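Local atomic coordinates of HD domain protein (Enterococcus faecalis, PDB entry 4LRL), a protein that probably hydrolyses deoxynucleoside triphosphates as an HD-domain phosphohydrolase under allosteric control, binding dGTP and dTTP and carrying a metal ion. Residues I27-E31 and I171-V175; Q32-K38 and V50-L56; L125-A130 and F179-V183. All coordinates share one frame; numbering follows the deposited sequence.

Interaction 1 (I27-E31 and I171-V175); sequences IPYKE and ILNRV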
# COMPACT_ATOMS: atom_id res chain seq x y z
N ILE C 27 -45.08 -3.11 3.54
CA ILE C 27 -44.43 -1.84 3.84
C ILE C 27 -44.28 -1.04 2.54
O ILE C 27 -43.95 -1.62 1.50
CB ILE C 27 -43.04 -2.05 4.51
CG1 ILE C 27 -43.10 -3.09 5.63
CG2 ILE C 27 -42.46 -0.73 5.03
CD1 ILE C 27 -42.62 -4.48 5.22
N PRO C 28 -44.54 0.28 2.59
CA PRO C 28 -44.34 1.13 1.41
C PRO C 28 -42.94 1.02 0.81
O PRO C 28 -41.95 0.96 1.54
CB PRO C 28 -44.59 2.54 1.96
CG PRO C 28 -45.64 2.31 3.02
CD PRO C 28 -45.24 1.01 3.67
N TYR C 29 -42.88 1.01 -0.52
CA TYR C 29 -41.66 0.79 -1.29
C TYR C 29 -40.47 1.65 -0.84
O TYR C 29 -39.35 1.16 -0.71
CB TYR C 29 -41.95 1.00 -2.78
CG TYR C 29 -40.89 0.49 -3.74
CD1 TYR C 29 -40.38 -0.81 -3.63
CD2 TYR C 29 -40.42 1.30 -4.77
CE1 TYR C 29 -39.41 -1.27 -4.52
CE2 TYR C 29 -39.45 0.85 -5.66
CZ TYR C 29 -38.96 -0.44 -5.53
OH TYR C 29 -38.01 -0.89 -6.41
N LYS C 30 -40.73 2.94 -0.60
CA LYS C 30 -39.72 3.90 -0.17
C LYS C 30 -39.05 3.49 1.15
O LYS C 30 -37.88 3.83 1.40
CB LYS C 30 -40.36 5.30 -0.07
CG LYS C 30 -39.69 6.31 0.84
CD LYS C 30 -40.72 7.35 1.27
CE LYS C 30 -40.66 7.62 2.77
NZ LYS C 30 -42.01 7.98 3.33
N GLU C 31 -39.79 2.75 1.97
CA GLU C 31 -39.32 2.32 3.29
C GLU C 31 -38.78 0.89 3.30
O GLU C 31 -38.25 0.43 4.32
CB GLU C 31 -40.45 2.43 4.31
CG GLU C 31 -40.89 3.85 4.63
CD GLU C 31 -42.16 3.87 5.46
OE1 GLU C 31 -42.08 4.21 6.66
OE2 GLU C 31 -43.24 3.53 4.93
N ILE C 171 -39.09 1.89 -11.38
CA ILE C 171 -38.66 1.71 -10.00
C ILE C 171 -38.87 3.01 -9.20
O ILE C 171 -39.44 3.00 -8.11
CB ILE C 171 -37.18 1.25 -9.94
CG1 ILE C 171 -37.06 -0.17 -10.51
CG2 ILE C 171 -36.61 1.34 -8.51
CD1 ILE C 171 -35.67 -0.53 -11.03
N LEU C 172 -38.40 4.11 -9.77
CA LEU C 172 -38.48 5.41 -9.12
C LEU C 172 -39.92 5.90 -8.96
O LEU C 172 -40.29 6.41 -7.91
CB LEU C 172 -37.62 6.42 -9.88
CG LEU C 172 -36.11 6.18 -9.92
CD1 LEU C 172 -35.45 7.22 -10.82
CD2 LEU C 172 -35.45 6.17 -8.53
N ASN C 173 -40.72 5.74 -10.01
CA ASN C 173 -42.12 6.14 -10.00
C ASN C 173 -42.95 5.26 -9.06
O ASN C 173 -43.97 5.69 -8.53
CB ASN C 173 -42.68 6.12 -11.42
CG ASN C 173 -44.15 6.46 -11.49
OD1 ASN C 173 -44.55 7.62 -11.37
ND2 ASN C 173 -44.96 5.44 -11.72
N ARG C 174 -42.49 4.04 -8.84
CA ARG C 174 -43.05 3.14 -7.84
C ARG C 174 -42.76 3.64 -6.42
O ARG C 174 -43.52 3.35 -5.50
CB ARG C 174 -42.52 1.73 -8.05
CG ARG C 174 -43.21 0.65 -7.25
CD ARG C 174 -42.51 -0.68 -7.45
NE ARG C 174 -42.84 -1.63 -6.39
CZ ARG C 174 -42.24 -2.81 -6.23
NH1 ARG C 174 -41.28 -3.19 -7.06
NH2 ARG C 174 -42.61 -3.61 -5.23
N VAL C 175 -41.67 4.39 -6.24
CA VAL C 175 -41.43 5.06 -4.95
C VAL C 175 -42.58 6.03 -4.68
O VAL C 175 -43.25 5.94 -3.65
CB VAL C 175 -40.08 5.83 -4.92
CG1 VAL C 175 -39.92 6.60 -3.61
CG2 VAL C 175 -38.89 4.89 -5.14
O HOH W 1 -43.18 4.35 -1.23
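With CG anti to the backbone N in both residues (chi1 -166° in Tyr29, -169° in Arg174), Tyr29 swings its ring onto helix 167-175 while the extended chain of Arg174 crosses it at about a right angle. The guanidinium lies almost flat on one ring face, its plane only 6° from that of the phenol and its CZ 3.6 Å from Tyr29 CE1. This is a cation-pi stack, and CD of Arg174 adds a CH-pi contact over the same ring, 3.9 Å from the centroid. Arginine suits this exposed spot because its flat charged end can cover an aromatic face and still meet solvent.

The ring's edge is turned to the helix backbone: CE2 sits 3.3 Å from Ile171 O and CD2 lies 3.6 Å from Val175 N. Methyls fill in around it, CG2 of Ile171 beside the hydroxyl and CG2 of Val175 beside CD2. The OH itself is hydrogen-bonded to Asp57 of helix 53-60, so the tyrosine reaches two helices at once. Where the backbones come closest, a water accepts from Lys30 N and donates to Val175 O (2.9 Å each), while CB of Lys30 packs on CG1 of Val175.

An N-terminal 3-10 turn is thus pinned by an arginine-tyrosine cation-pi stack to the surface of the helical HD domain.

Interaction 2 (Q32-K38 and V50-L56); sequences QRLPIEK and VQHQVIL. With DGT (2'-deoxyguanosine-5'-triphosphate), chain O.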
# COMPACT_ATOMS: atom_id res chain seq x y z
N GLN C 32 -38.90 0.18 2.18
CA GLN C 32 -38.53 -1.24 2.12
C GLN C 32 -37.04 -1.48 2.31
O GLN C 32 -36.22 -1.05 1.50
CB GLN C 32 -39.02 -1.88 0.82
CG GLN C 32 -40.50 -2.23 0.82
CD GLN C 32 -40.86 -3.30 -0.20
OE1 GLN C 32 -40.00 -4.04 -0.68
NE2 GLN C 32 -42.14 -3.38 -0.53
N ARG C 33 -36.72 -2.17 3.40
CA ARG C 33 -35.35 -2.59 3.71
C ARG C 33 -35.17 -4.06 3.35
O ARG C 33 -36.10 -4.85 3.46
CB ARG C 33 -35.05 -2.38 5.20
CG ARG C 33 -34.13 -1.20 5.50
CD ARG C 33 -34.88 0.12 5.53
NE ARG C 33 -33.98 1.26 5.71
CZ ARG C 33 -34.38 2.52 5.89
NH1 ARG C 33 -35.67 2.81 5.92
NH2 ARG C 33 -33.48 3.49 6.04
N LEU C 34 -33.96 -4.42 2.93
CA LEU C 34 -33.64 -5.80 2.60
C LEU C 34 -33.52 -6.62 3.88
O LEU C 34 -33.01 -6.11 4.88
CB LEU C 34 -32.33 -5.88 1.81
CG LEU C 34 -32.31 -5.30 0.39
CD1 LEU C 34 -30.88 -5.19 -0.11
CD2 LEU C 34 -33.16 -6.13 -0.56
N PRO C 35 -34.00 -7.89 3.85
CA PRO C 35 -33.90 -8.76 5.04
C PRO C 35 -32.49 -8.69 5.63
O PRO C 35 -32.32 -8.33 6.80
CB PRO C 35 -34.20 -10.16 4.49
CG PRO C 35 -35.09 -9.91 3.32
CD PRO C 35 -34.67 -8.58 2.72
N ILE C 36 -31.49 -9.00 4.81
CA ILE C 36 -30.09 -8.85 5.20
C ILE C 36 -29.36 -7.89 4.26
O ILE C 36 -29.54 -7.94 3.03
CB ILE C 36 -29.34 -10.21 5.31
CG1 ILE C 36 -29.46 -11.04 4.02
CG2 ILE C 36 -29.86 -11.01 6.50
CD1 ILE C 36 -28.23 -11.01 3.12
N GLU C 37 -28.55 -7.02 4.86
CA GLU C 37 -27.66 -6.14 4.12
C GLU C 37 -26.92 -6.89 3.02
O GLU C 37 -26.35 -7.96 3.26
CB GLU C 37 -26.66 -5.52 5.09
CG GLU C 37 -25.58 -4.68 4.44
CD GLU C 37 -24.69 -4.02 5.46
OE1 GLU C 37 -24.73 -2.77 5.55
OE2 GLU C 37 -23.95 -4.73 6.18
N LYS C 38 -26.94 -6.34 1.81
CA LYS C 38 -26.25 -6.94 0.67
C LYS C 38 -24.93 -6.23 0.38
O LYS C 38 -24.92 -5.05 0.01
CB LYS C 38 -27.13 -6.94 -0.57
CG LYS C 38 -26.66 -7.89 -1.66
CD LYS C 38 -27.61 -7.87 -2.82
CE LYS C 38 -27.64 -9.19 -3.54
NZ LYS C 38 -28.22 -10.27 -2.69
N VAL C 50 -25.69 -2.29 0.62
CA VAL C 50 -27.04 -2.01 0.14
C VAL C 50 -28.09 -2.54 1.13
O VAL C 50 -28.13 -3.74 1.41
CB VAL C 50 -27.28 -2.62 -1.26
CG1 VAL C 50 -28.74 -2.43 -1.72
CG2 VAL C 50 -26.32 -2.02 -2.28
N GLN C 51 -28.92 -1.62 1.65
CA GLN C 51 -30.01 -1.94 2.58
C GLN C 51 -31.41 -1.73 2.00
O GLN C 51 -32.36 -2.37 2.43
CB GLN C 51 -29.94 -1.10 3.86
CG GLN C 51 -28.80 -1.44 4.80
CD GLN C 51 -27.66 -0.45 4.66
OE1 GLN C 51 -27.65 0.60 5.31
NE2 GLN C 51 -26.70 -0.78 3.80
N HIS C 52 -31.54 -0.81 1.05
CA HIS C 52 -32.85 -0.47 0.49
C HIS C 52 -33.18 -1.33 -0.72
O HIS C 52 -32.34 -1.54 -1.60
CB HIS C 52 -32.90 1.00 0.08
CG HIS C 52 -32.73 1.96 1.21
ND1 HIS C 52 -31.49 2.39 1.65
CD2 HIS C 52 -33.64 2.57 2.01
CE1 HIS C 52 -31.65 3.23 2.66
NE2 HIS C 52 -32.94 3.36 2.90
N GLN C 53 -34.42 -1.82 -0.76
CA GLN C 53 -34.95 -2.53 -1.92
C GLN C 53 -34.89 -1.67 -3.19
O GLN C 53 -34.59 -2.17 -4.27
CB GLN C 53 -36.40 -2.98 -1.64
CG GLN C 53 -36.99 -3.93 -2.68
CD GLN C 53 -36.26 -5.27 -2.74
OE1 GLN C 53 -36.33 -6.07 -1.80
NE2 GLN C 53 -35.57 -5.52 -3.85
N VAL C 54 -35.17 -0.38 -3.06
CA VAL C 54 -35.12 0.54 -4.19
C VAL C 54 -33.73 0.57 -4.83
O VAL C 54 -33.60 0.53 -6.06
CB VAL C 54 -35.55 1.97 -3.77
CG1 VAL C 54 -35.27 2.99 -4.87
CG2 VAL C 54 -37.02 1.99 -3.39
N ILE C 55 -32.69 0.62 -3.99
CA ILE C 55 -31.31 0.67 -4.44
C ILE C 55 -30.91 -0.64 -5.12
O ILE C 55 -30.32 -0.62 -6.20
CB ILE C 55 -30.33 1.02 -3.28
CG1 ILE C 55 -30.69 2.37 -2.65
CG2 ILE C 55 -28.87 0.96 -3.74
CD1 ILE C 55 -30.67 3.57 -3.60
N LEU C 56 -31.26 -1.77 -4.50
CA LEU C 56 -30.97 -3.07 -5.10
C LEU C 56 -31.62 -3.21 -6.47
O LEU C 56 -30.98 -3.67 -7.43
CB LEU C 56 -31.40 -4.22 -4.18
CG LEU C 56 -31.10 -5.62 -4.73
CD1 LEU C 56 -29.60 -5.85 -4.90
CD2 LEU C 56 -31.71 -6.71 -3.88
PG DGT O . -30.33 -13.08 -3.91
O1G DGT O . -31.65 -13.54 -4.49
O2G DGT O . -30.06 -11.60 -4.03
O3G DGT O . -30.05 -13.67 -2.54
O3B DGT O . -29.24 -13.75 -4.91
PB DGT O . -27.72 -14.02 -4.44
O1B DGT O . -27.39 -13.12 -3.28
O2B DGT O . -27.53 -15.51 -4.30
O3A DGT O . -26.89 -13.57 -5.75
PA DGT O . -26.88 -12.08 -6.37
O1A DGT O . -27.66 -11.13 -5.53
O2A DGT O . -27.22 -12.18 -7.84
O5' DGT O . -25.33 -11.70 -6.24
C5' DGT O . -24.59 -12.01 -5.06
C4' DGT O . -23.18 -11.44 -5.13
O4' DGT O . -22.98 -10.76 -6.37
C3' DGT O . -22.96 -10.41 -4.03
O3' DGT O . -21.73 -10.71 -3.35
C2' DGT O . -22.86 -9.07 -4.74
C1' DGT O . -22.42 -9.47 -6.13
N9 DGT O . -22.81 -8.54 -7.22
C8 DGT O . -21.95 -7.87 -8.00
N7 DGT O . -22.59 -7.11 -8.92
C5 DGT O . -23.90 -7.29 -8.72
C6 DGT O . -25.13 -6.78 -9.35
O6 DGT O . -25.06 -5.98 -10.31
N1 DGT O . -26.30 -7.21 -8.86
C2 DGT O . -26.39 -8.08 -7.83
N2 DGT O . -27.61 -8.47 -7.39
N3 DGT O . -25.29 -8.59 -7.21
C4 DGT O . -24.04 -8.24 -7.61
O HOH W 2 -36.36 0.91 -0.22
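Arg33 and His52 run side by side in the same direction, their flat ends inclined at 42°, so that NE2 of the imidazole sits over one face of the guanidinium, near its rim. The pair is best read as a tilted overlap of two flat groups. Gln32 and Gln53 also lie alongside each other, but with amide planes 85° apart: OE1 of Gln32 meets the aliphatic CG of Gln53, whose own NE2 hydrogen-bonds to Asp57.

Leu34 is the apolar centre. Its two methyls divide the work, CD1 going to CG1 of Val50 (3.8 Å) and CD2 meeting CD2 of Leu56 (3.7 Å), the two leucine side chains crossing at about a right angle; a branched leucine can thus join the strand and the helix that follows it. Lys38, extended as far as CE, lays CD against CD1 of Leu56 and then turns at chi4 (67°), which carries NZ to the dGTP, where it hydrogen-bonds to O1B and to O2G (2.6 Å).

The backbone pairs in two places, on either side of the corner at Pro35 and Ile36. Lys38 and Val50 exchange both N-H...O bonds as an antiparallel hydrogen-bonded pair, and Leu34 N reaches Gln51 O at 2.6 Å. Beyond them, Gln53 N, in the first turn of helix 53-60, donates a hydrogen bond to Gln32 O, which also accepts from a water.

Chemically, the hairpin pairing and the contact with Leu56 are consistent with holding the Lys38 chain where its amine meets the beta and gamma phosphates of dGTP. Asn60, Gln65 and Arg68 also hydrogen-bond the nucleotide, as do Arg350 and Lys354 of the third subunit, so the site joins subunits around a polyanion that such positive charge would be expected to stabilise.

Interaction 3 (L125-A130 and F179-V183); sequences LITLCA and FPEKV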
# COMPACT_ATOMS: atom_id res chain seq x y z
N LEU C 125 -32.85 8.65 0.77
CA LEU C 125 -33.18 7.79 -0.37
C LEU C 125 -33.02 8.47 -1.72
O LEU C 125 -32.43 7.90 -2.63
CB LEU C 125 -34.58 7.17 -0.22
CG LEU C 125 -35.02 6.25 -1.36
CD1 LEU C 125 -33.99 5.13 -1.66
CD2 LEU C 125 -36.40 5.67 -1.06
N ILE C 126 -33.53 9.70 -1.85
CA ILE C 126 -33.34 10.48 -3.07
C ILE C 126 -31.86 10.78 -3.35
O ILE C 126 -31.44 10.82 -4.51
CB ILE C 126 -34.18 11.80 -3.05
CG1 ILE C 126 -34.08 12.52 -4.41
CG2 ILE C 126 -33.75 12.73 -1.92
CD1 ILE C 126 -34.82 13.84 -4.49
N THR C 127 -31.08 10.98 -2.29
CA THR C 127 -29.67 11.28 -2.44
C THR C 127 -28.90 10.04 -2.92
O THR C 127 -28.00 10.15 -3.76
CB THR C 127 -29.07 11.85 -1.13
OG1 THR C 127 -29.87 12.94 -0.65
CG2 THR C 127 -27.66 12.36 -1.36
N LEU C 128 -29.27 8.87 -2.39
CA LEU C 128 -28.65 7.62 -2.80
C LEU C 128 -29.01 7.28 -4.24
O LEU C 128 -28.16 6.84 -5.01
CB LEU C 128 -29.05 6.48 -1.86
CG LEU C 128 -28.55 6.58 -0.42
CD1 LEU C 128 -29.10 5.47 0.47
CD2 LEU C 128 -27.04 6.61 -0.40
N CYS C 129 -30.27 7.53 -4.59
CA CYS C 129 -30.72 7.30 -5.96
C CYS C 129 -29.95 8.18 -6.95
O CYS C 129 -29.38 7.68 -7.91
CB CYS C 129 -32.23 7.51 -6.07
SG CYS C 129 -33.16 6.18 -5.28
N ALA C 130 -29.91 9.48 -6.68
CA ALA C 130 -29.13 10.41 -7.52
C ALA C 130 -27.65 10.04 -7.61
O ALA C 130 -27.06 10.18 -8.68
CB ALA C 130 -29.29 11.82 -7.06
N PHE C 179 -41.41 11.18 -7.65
CA PHE C 179 -40.03 10.83 -7.31
C PHE C 179 -39.04 10.91 -8.48
O PHE C 179 -37.92 11.40 -8.30
CB PHE C 179 -39.96 9.46 -6.62
CG PHE C 179 -38.71 9.25 -5.82
CD1 PHE C 179 -38.49 9.98 -4.66
CD2 PHE C 179 -37.76 8.32 -6.23
CE1 PHE C 179 -37.33 9.79 -3.91
CE2 PHE C 179 -36.61 8.12 -5.49
CZ PHE C 179 -36.38 8.86 -4.33
N PRO C 180 -39.44 10.43 -9.68
CA PRO C 180 -38.53 10.51 -10.83
C PRO C 180 -38.06 11.93 -11.13
O PRO C 180 -36.85 12.14 -11.31
CB PRO C 180 -39.37 9.97 -11.98
CG PRO C 180 -40.35 9.06 -11.33
CD PRO C 180 -40.69 9.73 -10.04
N GLU C 181 -38.99 12.89 -11.16
CA GLU C 181 -38.68 14.30 -11.41
C GLU C 181 -37.70 14.82 -10.36
O GLU C 181 -36.72 15.50 -10.67
CB GLU C 181 -39.97 15.13 -11.42
CG GLU C 181 -39.79 16.64 -11.59
CD GLU C 181 -39.81 17.39 -10.26
OE1 GLU C 181 -40.55 16.96 -9.34
OE2 GLU C 181 -39.11 18.42 -10.15
N LYS C 182 -37.97 14.48 -9.10
CA LYS C 182 -37.10 14.88 -7.99
C LYS C 182 -35.68 14.32 -8.11
O LYS C 182 -34.71 15.06 -7.93
CB LYS C 182 -37.73 14.51 -6.64
CG LYS C 182 -39.07 15.20 -6.36
CD LYS C 182 -39.55 14.96 -4.94
CE LYS C 182 -40.64 15.94 -4.57
NZ LYS C 182 -41.22 15.69 -3.21
N VAL C 183 -35.55 13.04 -8.44
CA VAL C 183 -34.21 12.45 -8.66
C VAL C 183 -33.44 13.19 -9.76
O VAL C 183 -32.26 13.49 -9.62
CB VAL C 183 -34.28 10.93 -8.97
CG1 VAL C 183 -32.92 10.38 -9.36
CG2 VAL C 183 -34.84 10.16 -7.78
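Phe179 reaches from helix 179-187 to helix 124-133, and nearly all of its contact is made by the far end of the ring. Its CB lies against Leu172 O of helix 167-175, and with CG anti to the backbone N (chi1 -159°) the ring is carried across the gap. CE1 comes first, 3.8 Å from CB of Ile126. CZ, the tip, settles on the backbone at 3.7 Å from Ile126 CA, and also lies 4.2 Å from CG of Leu125, whose side chain crosses the phenylalanine at about a right angle. On the other flank CE2 meets SG of Cys129 at 4.0 Å. The sulfur lies at the ring edge, almost in its plane, 5.2 Å from the centroid: a sulfur-aromatic contact. Phenylalanine suits this place because a long, flat hydrocarbon can span helices whose local axes, over 125-130 and 179-183, approach to 10.1 Å, while a small, polarisable cysteine fits at its rim.

Ile126 makes the return reach. CG1 is anti to its backbone N and the chain runs on extended, which brings CD1 within 3.7 Å of Lys182 CB; its side chain slides past that of Val183 in the opposite direction, CG1 beside CG2. Lys182 takes part through its aliphatic base, its amine being engaged in a salt bridge with Asp178. Val183 then closes the far end: CG2 packs on CB of Cys129 and CG1 lies near Ala130 N, where the small alanine allows the backbones their nearest approach.

The local axes cross at -63°, with apolar side chains packed between them. Such largely apolar helix packing is characteristic of the helical core of an HD domain; here helix 124-133 leads directly into His134 and Asp135, which together with His90 and Asp207 bind the nickel ion.

Interactions 1 and 2 are surface contacts, whereas interaction 3 is buried, and the chemistry follows that order: a cation-pi stack and a water bridge in the first, strand pairing and a lysine hydrogen-bonded to the dGTP phosphates in the second, hydrocarbon and sulfur in the third. Helix 53-60 ties them together. Its Val54 packs on Tyr29 and Val175 of interaction 1 and on Cys129 of interaction 3, while Ile55 rests on Leu128. Interactions 1 and 3 also use consecutive helices, 167-175 and 179-187, and Lys30 touches Leu125. The N-terminal segment, the dGTP-binding hairpin and the metal-bearing helical core are therefore joined through shared helices.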